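Local coordinates for capsid fiber protein (Bacillus phage phi29, PDB 6QYY) that probably forms the trimeric base through which the head fibers of the phage are attached to its capsid, at residues A[36-44]-A[56-65]. Residues are numbered along the deposited sequence; the frame is centred on the assembly and turned at random.
With SO4 (sulfate ion), chain G.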
loop_
_atom_site.group_PDB
_atom_site.type_symbol
_atom_site.label_atom_id
_atom_site.label_comp_id
_atom_site.label_asym_id
_atom_site.label_seq_id
_atom_site.Cartn_x
_atom_site.Cartn_y
_atom_site.Cartn_z
ATOM N N ASN A 36 1.865 5.797 -20.161
ATOM C CA ASN A 36 2.804 4.724 -19.824
ATOM C C ASN A 36 3.661 5.013 -18.587
ATOM O O ASN A 36 4.729 4.420 -18.424
ATOM C CB ASN A 36 3.705 4.384 -21.019
ATOM C CG ASN A 36 2.916 3.859 -22.193
ATOM O OD1 ASN A 36 2.185 2.876 -22.073
ATOM N ND2 ASN A 36 3.029 4.535 -23.329
ATOM N N THR A 37 3.227 5.886 -17.682
ATOM C CA THR A 37 3.959 6.095 -16.441
ATOM C C THR A 37 3.139 5.588 -15.260
ATOM O O THR A 37 1.932 5.347 -15.367
ATOM C CB THR A 37 4.313 7.573 -16.234
ATOM O OG1 THR A 37 3.116 8.328 -16.008
ATOM C CG2 THR A 37 5.024 8.123 -17.452
ATOM N N ILE A 38 3.811 5.415 -14.128
ATOM C CA ILE A 38 3.126 5.060 -12.885
ATOM C C ILE A 38 2.538 6.330 -12.282
ATOM O O ILE A 38 3.283 7.280 -11.997
ATOM C CB ILE A 38 4.071 4.375 -11.886
ATOM C CG1 ILE A 38 4.783 3.178 -12.525
ATOM C CG2 ILE A 38 3.303 3.998 -10.618
ATOM C CD1 ILE A 38 3.872 2.015 -12.869
ATOM N N PRO A 39 1.230 6.391 -12.060
ATOM C CA PRO A 39 0.639 7.596 -11.482
ATOM C C PRO A 39 1.025 7.754 -10.022
ATOM O O PRO A 39 1.395 6.797 -9.334
ATOM C CB PRO A 39 -0.868 7.355 -11.624
ATOM C CG PRO A 39 -1.002 5.871 -11.574
ATOM C CD PRO A 39 0.223 5.345 -12.310
ATOM N N ASP A 40 0.937 8.995 -9.556
ATOM C CA ASP A 40 1.128 9.291 -8.139
ATOM C C ASP A 40 -0.170 9.148 -7.351
ATOM O O ASP A 40 -0.157 8.654 -6.216
ATOM C CB ASP A 40 1.694 10.702 -7.967
ATOM C CG ASP A 40 3.081 10.850 -8.568
ATOM O OD1 ASP A 40 3.910 9.911 -8.415
ATOM O OD2 ASP A 40 3.356 11.898 -9.199
ATOM N N TYR A 41 -1.292 9.563 -7.929
ATOM C CA TYR A 41 -2.584 9.416 -7.271
ATOM C C TYR A 41 -3.664 9.505 -8.349
ATOM O O TYR A 41 -3.382 9.300 -9.533
ATOM C CB TYR A 41 -2.750 10.446 -6.133
ATOM C CG TYR A 41 -3.779 9.964 -5.099
ATOM C CD1 TYR A 41 -3.594 8.753 -4.427
ATOM C CD2 TYR A 41 -4.939 10.687 -4.839
ATOM C CE1 TYR A 41 -4.544 8.282 -3.511
ATOM C CE2 TYR A 41 -5.895 10.225 -3.926
ATOM C CZ TYR A 41 -5.691 9.021 -3.270
ATOM O OH TYR A 41 -6.629 8.557 -2.362
ATOM N N VAL A 42 -4.901 9.790 -7.937
ATOM C CA VAL A 42 -6.060 9.820 -8.821
ATOM C C VAL A 42 -6.963 10.977 -8.401
ATOM O O VAL A 42 -7.078 11.307 -7.216
ATOM C CB VAL A 42 -6.823 8.474 -8.805
ATOM C CG1 VAL A 42 -7.339 8.158 -7.393
ATOM C CG2 VAL A 42 -7.961 8.469 -9.823
ATOM N N ALA A 43 -7.594 11.619 -9.380
ATOM C CA ALA A 43 -8.463 12.752 -9.090
ATOM C C ALA A 43 -9.875 12.249 -8.844
ATOM O O ALA A 43 -10.333 11.290 -9.466
ATOM C CB ALA A 43 -8.471 13.781 -10.234
ATOM N N VAL A 44 -10.571 12.887 -7.914
ATOM C CA VAL A 44 -11.998 12.632 -7.766
ATOM C C VAL A 44 -12.831 13.859 -8.060
ATOM O O VAL A 44 -14.054 13.825 -7.876
ATOM C CB VAL A 44 -12.346 12.065 -6.379
ATOM C CG1 VAL A 44 -11.592 10.764 -6.157
ATOM C CG2 VAL A 44 -12.026 13.097 -5.305
ATOM N N ASN A 56 -7.395 15.106 -1.455
ATOM C CA ASN A 56 -7.659 14.243 -0.311
ATOM C C ASN A 56 -7.200 12.829 -0.644
ATOM O O ASN A 56 -7.728 12.200 -1.564
ATOM C CB ASN A 56 -9.146 14.255 0.054
ATOM C CG ASN A 56 -9.642 15.650 0.413
ATOM O OD1 ASN A 56 -8.985 16.387 1.150
ATOM N ND2 ASN A 56 -10.791 16.022 -0.125
ATOM N N MET A 57 -6.218 12.330 0.097
ATOM C CA MET A 57 -5.698 11.007 -0.177
ATOM C C MET A 57 -6.163 10.027 0.894
ATOM O O MET A 57 -6.186 10.348 2.089
ATOM C CB MET A 57 -4.166 11.011 -0.316
ATOM C CG MET A 57 -3.662 11.794 -1.519
ATOM S SD MET A 57 -1.907 12.023 -1.524
ATOM C CE MET A 57 -1.492 10.320 -1.909
ATOM N N TYR A 58 -6.562 8.844 0.434
ATOM C CA TYR A 58 -7.193 7.778 1.197
ATOM C C TYR A 58 -6.348 6.511 1.148
ATOM O O TYR A 58 -5.488 6.364 0.272
ATOM C CB TYR A 58 -8.589 7.484 0.621
ATOM C CG TYR A 58 -9.576 8.575 0.965
ATOM C CD1 TYR A 58 -10.226 8.572 2.191
ATOM C CD2 TYR A 58 -9.823 9.629 0.086
ATOM C CE1 TYR A 58 -11.121 9.577 2.540
ATOM C CE2 TYR A 58 -10.731 10.651 0.425
ATOM C CZ TYR A 58 -11.370 10.610 1.656
ATOM O OH TYR A 58 -12.267 11.595 2.029
ATOM N N PRO A 59 -6.561 5.577 2.082
ATOM C CA PRO A 59 -5.830 4.302 2.041
ATOM C C PRO A 59 -5.985 3.599 0.700
ATOM O O PRO A 59 -7.026 3.683 0.045
ATOM C CB PRO A 59 -6.465 3.491 3.181
ATOM C CG PRO A 59 -6.911 4.547 4.171
ATOM C CD PRO A 59 -7.393 5.702 3.297
ATOM N N LEU A 60 -4.918 2.922 0.286
ATOM C CA LEU A 60 -4.828 2.343 -1.050
ATOM C C LEU A 60 -5.400 0.931 -1.069
ATOM O O LEU A 60 -4.925 0.044 -0.347
ATOM C CB LEU A 60 -3.377 2.313 -1.517
ATOM C CG LEU A 60 -2.634 3.654 -1.467
ATOM C CD1 LEU A 60 -1.133 3.414 -1.650
ATOM C CD2 LEU A 60 -3.181 4.591 -2.547
ATOM N N ALA A 61 -6.400 0.713 -1.909
ATOM C CA ALA A 61 -6.761 -0.645 -2.287
ATOM C C ALA A 61 -7.233 -0.618 -3.734
ATOM O O ALA A 61 -6.564 -1.160 -4.619
ATOM C CB ALA A 61 -7.833 -1.222 -1.360
ATOM N N ALA A 62 -8.356 0.045 -3.992
ATOM C CA ALA A 62 -8.911 0.128 -5.337
ATOM C C ALA A 62 -9.121 1.588 -5.733
ATOM O O ALA A 62 -9.368 2.451 -4.884
ATOM C CB ALA A 62 -10.234 -0.641 -5.433
ATOM N N TRP A 63 -9.006 1.859 -7.028
ATOM C CA TRP A 63 -9.287 3.186 -7.586
ATOM C C TRP A 63 -10.354 3.086 -8.664
ATOM O O TRP A 63 -10.471 2.065 -9.343
ATOM C CB TRP A 63 -8.052 3.817 -8.222
ATOM C CG TRP A 63 -7.070 4.403 -7.289
ATOM C CD1 TRP A 63 -7.251 4.696 -5.961
ATOM C CD2 TRP A 63 -5.738 4.782 -7.611
ATOM N NE1 TRP A 63 -6.094 5.235 -5.443
ATOM C CE2 TRP A 63 -5.148 5.289 -6.433
ATOM C CE3 TRP A 63 -4.970 4.726 -8.783
ATOM C CZ2 TRP A 63 -3.824 5.750 -6.397
ATOM C CZ3 TRP A 63 -3.657 5.193 -8.747
ATOM C CH2 TRP A 63 -3.097 5.685 -7.563
ATOM N N GLN A 64 -11.115 4.168 -8.836
ATOM C CA GLN A 64 -12.028 4.317 -9.963
ATOM C C GLN A 64 -11.395 5.263 -10.973
ATOM O O GLN A 64 -11.082 6.411 -10.632
ATOM C CB GLN A 64 -13.380 4.865 -9.501
ATOM C CG GLN A 64 -14.176 3.867 -8.756
ATOM C CD GLN A 64 -15.337 4.485 -8.000
ATOM O OE1 GLN A 64 -15.321 5.656 -7.598
ATOM N NE2 GLN A 64 -16.344 3.690 -7.800
ATOM N N VAL A 65 -11.207 4.784 -12.210
ATOM C CA VAL A 65 -10.529 5.543 -13.258
ATOM C C VAL A 65 -11.282 5.400 -14.578
ATOM O O VAL A 65 -11.786 4.325 -14.913
ATOM C CB VAL A 65 -9.063 5.088 -13.452
ATOM C CG1 VAL A 65 -8.365 6.023 -14.433
ATOM C CG2 VAL A 65 -8.312 5.075 -12.113
HETATM S S SO4 G . -8.563 15.861 -6.629
HETATM O O1 SO4 G . -7.466 14.891 -6.407
HETATM O O2 SO4 G . -8.897 16.489 -5.331
HETATM O O3 SO4 G . -8.133 16.910 -7.585
HETATM O O4 SO4 G . -9.742 15.144 -7.166
HETATM O O HOH W 1 -6.731 5.652 -2.512
HETATM O O HOH W 2 -11.139 8.374 -8.684
#
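Tyr41 and Trp63 meet as an offset edge-to-face pair, the indole edge directed at the phenol face with the planes at 83° and Trp63 CZ2 3.6 Å from Tyr41 CD1. Met57 lies over one face of the Tyr41 ring: its CG makes a CH-pi contact 3.7 Å from the ring centroid, SD a Met-aromatic contact above the same face at 4.6 Å, and the bend at chi3 (72°) returns CE to pack against CD1. Leu60 CD2 reaches the ring edge. Val42 CG1 stands almost exactly on the normal of the indole five-membered ring, 3.5 Å from its centroid, a CH-pi contact, while Pro39 CG abuts the indole rim at CZ3. Among the polar contacts, Tyr58 N donates a nearly straight hydrogen bond (2.8 Å, 163°) to Tyr41 OH, and one water links that hydroxyl to Tyr58 O and to Trp63 NE1, whose proton it accepts. A second water bridges Ala43 O and Gln64 O. Trp63 packs on Leu117 of the second subunit; Ala62 bonds through its backbone to the third. Asp40 and Tyr41 form a classic beta bulge opposite Leu19. Tyr41, Val42 and Trp63 join strands 41-42 and 62-66, each outermost in its sheet within the chain, and Tyr41 also spans to the end of strand 52-57.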